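Long-range contact in CS6 fimbrial subunit B, CS6 fimbrial subunit A (Escherichia coli, PDB 4B9G), which probably serves as a building block of the CS6 surface structure with which enterotoxigenic bacteria adhere, here completed by a fused donor strand from its partner subunit: residues S63-V71 against Q78-K86. Residues are numbered along the deposited sequence; the frame is centred on the assembly and turned at random.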
loop_
_atom_site.group_PDB
_atom_site.type_symbol
_atom_site.label_atom_id
_atom_site.label_comp_id
_atom_site.label_asym_id
_atom_site.label_seq_id
_atom_site.Cartn_x
_atom_site.Cartn_y
_atom_site.Cartn_z
ATOM N N SER A 63 -0.422 -15.236 6.690
ATOM C CA SER A 63 -1.726 -15.115 7.341
ATOM C C SER A 63 -2.787 -14.528 6.415
ATOM O O SER A 63 -3.594 -13.700 6.832
ATOM C CB SER A 63 -1.621 -14.282 8.623
ATOM O OG SER A 63 -0.871 -14.965 9.611
ATOM N N GLY A 64 -2.798 -14.977 5.161
ATOM C CA GLY A 64 -3.803 -14.560 4.199
ATOM C C GLY A 64 -3.607 -13.160 3.623
ATOM O O GLY A 64 -4.477 -12.652 2.916
ATOM N N GLN A 65 -2.471 -12.535 3.909
ATOM C CA GLN A 65 -2.229 -11.144 3.539
ATOM C C GLN A 65 -0.965 -11.035 2.703
ATOM O O GLN A 65 0.004 -11.760 2.927
ATOM C CB GLN A 65 -2.084 -10.278 4.798
ATOM C CG GLN A 65 -3.301 -10.324 5.671
ATOM C CD GLN A 65 -3.140 -9.475 6.907
ATOM O OE1 GLN A 65 -2.084 -9.475 7.541
ATOM N NE2 GLN A 65 -4.186 -8.742 7.261
ATOM N N GLN A 66 -0.960 -10.049 1.807
ATOM C CA GLN A 66 0.225 -9.680 1.045
ATOM C C GLN A 66 1.088 -8.698 1.853
ATOM O O GLN A 66 0.752 -7.535 2.035
ATOM C CB GLN A 66 -0.169 -9.046 -0.281
ATOM C CG GLN A 66 -0.885 -10.022 -1.192
ATOM C CD GLN A 66 -0.100 -11.307 -1.370
ATOM O OE1 GLN A 66 1.049 -11.281 -1.826
ATOM N NE2 GLN A 66 -0.691 -12.438 -0.976
ATOM N N ILE A 67 2.204 -9.194 2.363
ATOM C CA ILE A 67 3.098 -8.417 3.201
ATOM C C ILE A 67 4.186 -7.771 2.348
ATOM O O ILE A 67 4.903 -8.458 1.614
ATOM C CB ILE A 67 3.719 -9.305 4.284
ATOM C CG1 ILE A 67 2.626 -9.984 5.131
ATOM C CG2 ILE A 67 4.664 -8.484 5.154
ATOM C CD1 ILE A 67 1.641 -9.076 5.768
ATOM N N GLY A 68 4.299 -6.447 2.421
ATOM C CA GLY A 68 5.367 -5.713 1.771
ATOM C C GLY A 68 6.420 -5.272 2.771
ATOM O O GLY A 68 6.261 -5.413 3.986
ATOM N N LYS A 69 7.508 -4.733 2.230
ATOM C CA LYS A 69 8.609 -4.215 3.039
ATOM C C LYS A 69 8.919 -2.756 2.693
ATOM O O LYS A 69 8.925 -2.365 1.514
ATOM C CB LYS A 69 9.887 -5.026 2.809
ATOM C CG LYS A 69 9.854 -6.405 3.402
ATOM C CD LYS A 69 11.203 -7.075 3.239
ATOM C CE LYS A 69 11.379 -8.175 4.264
ATOM N NZ LYS A 69 11.145 -9.528 3.715
ATOM N N LEU A 70 9.220 -1.976 3.733
ATOM C CA LEU A 70 9.877 -0.678 3.589
ATOM C C LEU A 70 11.288 -0.866 4.140
ATOM O O LEU A 70 11.476 -1.261 5.288
ATOM C CB LEU A 70 9.130 0.415 4.349
ATOM C CG LEU A 70 7.670 0.609 3.920
ATOM C CD1 LEU A 70 7.005 1.686 4.747
ATOM C CD2 LEU A 70 7.536 0.933 2.453
ATOM N N VAL A 71 12.281 -0.637 3.290
ATOM C CA VAL A 71 13.675 -0.940 3.600
ATOM C C VAL A 71 14.444 0.359 3.861
ATOM O O VAL A 71 14.329 1.327 3.094
ATOM C CB VAL A 71 14.326 -1.728 2.438
ATOM C CG1 VAL A 71 15.781 -2.080 2.777
ATOM C CG2 VAL A 71 13.528 -2.992 2.145
ATOM N N GLN A 78 17.814 -3.541 7.591
ATOM C CA GLN A 78 16.721 -3.062 8.432
ATOM C C GLN A 78 15.488 -2.804 7.581
ATOM O O GLN A 78 15.553 -2.071 6.584
ATOM C CB GLN A 78 17.140 -1.784 9.153
ATOM C CG GLN A 78 18.276 -1.993 10.113
ATOM C CD GLN A 78 18.558 -0.764 10.939
ATOM O OE1 GLN A 78 17.662 -0.017 11.279
ATOM N NE2 GLN A 78 19.810 -0.550 11.268
ATOM N N ASN A 79 14.369 -3.415 7.943
ATOM C CA ASN A 79 13.162 -3.255 7.154
ATOM C C ASN A 79 11.916 -3.443 8.016
ATOM O O ASN A 79 11.968 -4.024 9.106
ATOM C CB ASN A 79 13.182 -4.214 5.964
ATOM C CG ASN A 79 13.292 -5.660 6.399
ATOM O OD1 ASN A 79 12.459 -6.158 7.145
ATOM N ND2 ASN A 79 14.356 -6.317 5.990
ATOM N N MET A 80 10.812 -2.902 7.512
ATOM C CA MET A 80 9.507 -2.951 8.163
ATOM C C MET A 80 8.543 -3.715 7.272
ATOM O O MET A 80 8.403 -3.394 6.095
ATOM C CB MET A 80 8.983 -1.530 8.376
ATOM C CG MET A 80 9.899 -0.656 9.213
ATOM S SD MET A 80 9.218 1.000 9.320
ATOM C CE MET A 80 10.431 1.805 10.373
ATOM N N ASN A 81 7.845 -4.685 7.851
ATOM C CA ASN A 81 6.797 -5.422 7.174
ATOM C C ASN A 81 5.435 -4.757 7.375
ATOM O O ASN A 81 5.153 -4.239 8.459
ATOM C CB ASN A 81 6.704 -6.838 7.737
ATOM C CG ASN A 81 7.948 -7.649 7.517
ATOM O OD1 ASN A 81 8.609 -7.521 6.508
ATOM N ND2 ASN A 81 8.268 -8.499 8.479
ATOM N N TYR A 82 4.571 -4.802 6.359
ATOM C CA TYR A 82 3.260 -4.179 6.475
ATOM C C TYR A 82 2.266 -4.801 5.506
ATOM O O TYR A 82 2.657 -5.441 4.537
ATOM C CB TYR A 82 3.338 -2.664 6.230
ATOM C CG TYR A 82 3.585 -2.277 4.792
ATOM C CD1 TYR A 82 4.868 -2.225 4.256
ATOM C CD2 TYR A 82 2.522 -1.949 3.959
ATOM C CE1 TYR A 82 5.079 -1.858 2.938
ATOM C CE2 TYR A 82 2.725 -1.562 2.644
ATOM C CZ TYR A 82 4.001 -1.513 2.136
ATOM O OH TYR A 82 4.185 -1.082 0.831
ATOM N N TYR A 83 0.979 -4.552 5.753
ATOM C CA TYR A 83 -0.073 -4.887 4.803
ATOM C C TYR A 83 -0.957 -3.654 4.567
ATOM O O TYR A 83 -0.938 -2.686 5.346
ATOM C CB TYR A 83 -0.945 -6.062 5.278
ATOM C CG TYR A 83 -1.729 -5.803 6.523
ATOM C CD1 TYR A 83 -2.993 -5.237 6.475
ATOM C CD2 TYR A 83 -1.179 -6.111 7.768
ATOM C CE1 TYR A 83 -3.698 -5.009 7.654
ATOM C CE2 TYR A 83 -1.870 -5.891 8.934
ATOM C CZ TYR A 83 -3.121 -5.339 8.879
ATOM O OH TYR A 83 -3.846 -5.136 10.031
ATOM N N ILE A 84 -1.748 -3.697 3.501
ATOM C CA ILE A 84 -2.663 -2.611 3.151
ATOM C C ILE A 84 -4.084 -2.890 3.670
ATOM O O ILE A 84 -4.665 -3.956 3.401
ATOM C CB ILE A 84 -2.704 -2.421 1.601
ATOM C CG1 ILE A 84 -1.337 -1.938 1.101
ATOM C CG2 ILE A 84 -3.839 -1.486 1.187
ATOM C CD1 ILE A 84 -0.981 -0.490 1.429
ATOM N N ARG A 85 -4.642 -1.924 4.399
ATOM C CA ARG A 85 -6.005 -1.945 4.926
ATOM C C ARG A 85 -6.812 -0.844 4.218
ATOM O O ARG A 85 -6.321 0.288 4.076
ATOM C CB ARG A 85 -5.969 -1.665 6.433
ATOM C CG ARG A 85 -7.313 -1.773 7.115
ATOM C CD ARG A 85 -7.236 -1.511 8.615
ATOM N NE ARG A 85 -6.998 -0.096 8.882
ATOM C CZ ARG A 85 -6.335 0.390 9.930
ATOM N NH1 ARG A 85 -5.819 -0.398 10.856
ATOM N NH2 ARG A 85 -6.172 1.694 10.030
ATOM N N LYS A 86 -8.031 -1.160 3.780
ATOM C CA LYS A 86 -8.915 -0.115 3.250
ATOM C C LYS A 86 -9.603 0.600 4.403
ATOM O O LYS A 86 -10.243 -0.052 5.233
ATOM C CB LYS A 86 -9.962 -0.723 2.317
ATOM C CG LYS A 86 -10.866 0.324 1.685
ATOM C CD LYS A 86 -11.825 -0.239 0.621
ATOM C CE LYS A 86 -12.835 -1.252 1.131
ATOM N NZ LYS A 86 -13.822 -0.627 2.032
HETATM O O HOH W 1 -6.033 -7.505 9.117
HETATM O O HOH W 2 -1.175 -5.675 1.556
HETATM O O HOH W 3 6.539 -1.572 -0.227
HETATM O O HOH W 4 8.224 -9.667 4.647
#
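Leu70 and Met80 exchange a pair of backbone hydrogen bonds, with Leu70 N 2.9 Å from Met80 O and Met80 N 2.8 Å from Leu70 O. Gly68 and Tyr82 repeat the reciprocal pairing two residues along. Tyr82, its CG set between backbone N and carbonyl carbon (chi1 72°), swings its ring across the neighbouring strand, where Gly68 CA lies over one face and Leu70 CG sits 3.7 Å from Tyr82 CE1. Between these pairs, on the opposite face of the sheet from Tyr82 and Leu70, Lys69 runs alongside Asn81, Lys69 CG 3.5 Å from Asn81 OD1, and a water joins that oxygen to Lys69 NZ. Beyond Gly68 the strands part: a water bridges Gln66 O and Ile84 N in place of a direct bond, while the extended Gln65 carries its amide over the Tyr83 ring, the two planes 38° apart and Gln65 NE2 above the ring centre. Farther out, Tyr82 OH is hydrogen-bonded to Tyr39 OH, and Leu70 and Met80 both pack on Thr158, in the strand donated by CssA in this engineered fusion. This is a twisted antiparallel beta hairpin, its Leu70, Met80 and Tyr82 face turned to the hydrophobic core of an immunoglobulin-like, donor-strand-complemented pilin.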